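Local coordinates for signal transduction protein pmrD (Escherichia coli, PDB 4HN7), which binds the phosphorylated response regulator BasR and so mediates induction of BasR-activated genes, giving polymyxin resistance in some natural isolates, at residues P74-W77 against E78-K82. Numbering follows the deposited sequence.
Sequences PDEW and ERQCK
Cys81 lays its sulfur on the indole of Trp77 one turn back in helix 74-84, the C-terminal helix that follows the last strand of the antiparallel beta-barrel of PmrD. SG sits 3.6 Å from the centroid of the six-membered ring and only 7° off its normal, a sulfur-aromatic contact made squarely over a face. A chi1 of -81° turns SG away from the carbonyl of Cys81 and back along the helix, and the sulfur comes down on the benzo part of the indole, 3.7 Å from both CE2 and CZ2 of Trp77. The same SG forms the disulfide to Cys9, tying the helix to the end of strand 3-9, and the indole also touches Ile31 and Met20 and makes a cation-pi contact with Lys7. This is the tight side, facing the barrel.

Underneath, the backbone is regular at two places: Arg79 N donates to Asp75 O at 2.6 Å and Cys81 N to Trp77 O at 2.7 Å. Trp77 O takes a second hydrogen bond from Gln80 N, which comes in from above the carbonyl plane, while the bond from Gln80 N to Glu76 O is weak, bent to 128° at the hydrogen. Gln80 N is thus shared between an i-4 and an i-3 acceptor.

The solvent side belongs to Glu78, Arg79 and Lys82, and there the contact loosens. Glu78 and Lys82 form just a long salt bridge, 3.7 Å from OE2 to NZ. Glu76, partly exposed, reaches Ile31 as well as Arg79. Its chain, bent at chi2, crosses that of Arg79, yet carboxylate and guanidinium lie nearly coplanar; Glu76 OE1 meets the guanidinium edge-on, forming a salt bridge 3.5 Å from Arg79 NE.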
# COMPACT_ATOMS: atom_id res chain seq x y z
N PRO A 74 10.75 28.01 -5.65
CA PRO A 74 11.70 27.71 -6.74
C PRO A 74 13.09 27.22 -6.30
O PRO A 74 13.60 26.22 -6.82
CB PRO A 74 11.82 29.05 -7.41
CG PRO A 74 10.43 29.62 -7.29
CD PRO A 74 9.84 29.11 -6.02
N ASP A 75 13.70 27.89 -5.32
CA ASP A 75 15.03 27.50 -4.83
C ASP A 75 15.02 26.20 -4.04
O ASP A 75 15.85 25.32 -4.26
CB ASP A 75 15.65 28.63 -3.96
CG ASP A 75 16.51 29.65 -4.77
OD1 ASP A 75 15.93 30.49 -5.52
OD2 ASP A 75 17.76 29.62 -4.62
N GLU A 76 14.07 26.10 -3.10
CA GLU A 76 13.83 24.90 -2.27
C GLU A 76 13.60 23.65 -3.09
O GLU A 76 13.93 22.56 -2.65
CB GLU A 76 12.62 25.12 -1.36
CG GLU A 76 12.16 23.92 -0.53
CD GLU A 76 13.14 23.47 0.52
OE1 GLU A 76 14.31 23.88 0.47
OE2 GLU A 76 12.74 22.68 1.40
N TRP A 77 13.03 23.79 -4.28
CA TRP A 77 12.95 22.64 -5.14
C TRP A 77 14.38 22.25 -5.51
O TRP A 77 14.77 21.11 -5.32
CB TRP A 77 11.96 22.81 -6.34
CG TRP A 77 11.37 21.48 -6.69
CD1 TRP A 77 10.66 20.62 -5.86
CD2 TRP A 77 11.50 20.82 -7.90
NE1 TRP A 77 10.36 19.46 -6.51
CE2 TRP A 77 10.87 19.55 -7.77
CE3 TRP A 77 12.09 21.15 -9.09
CZ2 TRP A 77 10.81 18.66 -8.78
CZ3 TRP A 77 12.04 20.25 -10.12
CH2 TRP A 77 11.40 19.02 -9.96
N GLU A 78 15.22 23.19 -5.95
CA GLU A 78 16.61 22.80 -6.26
C GLU A 78 17.41 22.42 -5.03
O GLU A 78 18.12 21.44 -5.05
CB GLU A 78 17.35 23.80 -7.12
CG GLU A 78 18.52 23.15 -7.90
CD GLU A 78 18.25 21.71 -8.40
OE1 GLU A 78 17.17 21.45 -8.98
OE2 GLU A 78 19.12 20.82 -8.23
N ARG A 79 17.29 23.15 -3.93
CA ARG A 79 17.79 22.62 -2.66
C ARG A 79 17.44 21.14 -2.41
O ARG A 79 18.25 20.39 -1.85
CB ARG A 79 17.25 23.43 -1.49
CG ARG A 79 18.07 24.66 -1.11
CD ARG A 79 17.60 25.27 0.21
NE ARG A 79 17.70 24.33 1.34
CZ ARG A 79 18.71 24.25 2.21
NH1 ARG A 79 19.77 25.06 2.16
NH2 ARG A 79 18.64 23.34 3.18
N GLN A 80 16.22 20.72 -2.79
CA GLN A 80 15.66 19.39 -2.46
C GLN A 80 15.90 18.31 -3.53
O GLN A 80 15.96 17.11 -3.21
CB GLN A 80 14.17 19.52 -2.21
CG GLN A 80 13.84 19.69 -0.76
CD GLN A 80 14.34 18.50 0.01
OE1 GLN A 80 14.05 17.34 -0.33
NE2 GLN A 80 15.12 18.76 1.04
N CYS A 81 16.01 18.74 -4.78
CA CYS A 81 16.46 17.91 -5.89
C CYS A 81 17.99 17.66 -5.86
O CYS A 81 18.52 16.94 -6.72
CB CYS A 81 16.01 18.50 -7.24
SG CYS A 81 14.27 18.10 -7.69
N LYS A 82 18.68 18.26 -4.88
CA LYS A 82 20.07 17.90 -4.46
C LYS A 82 20.13 16.68 -3.49
O LYS A 82 20.70 15.63 -3.83
CB LYS A 82 20.79 19.11 -3.82
CG LYS A 82 21.15 20.22 -4.80
CD LYS A 82 21.98 21.33 -4.18
CE LYS A 82 21.83 22.64 -4.95
NZ LYS A 82 21.88 22.49 -6.44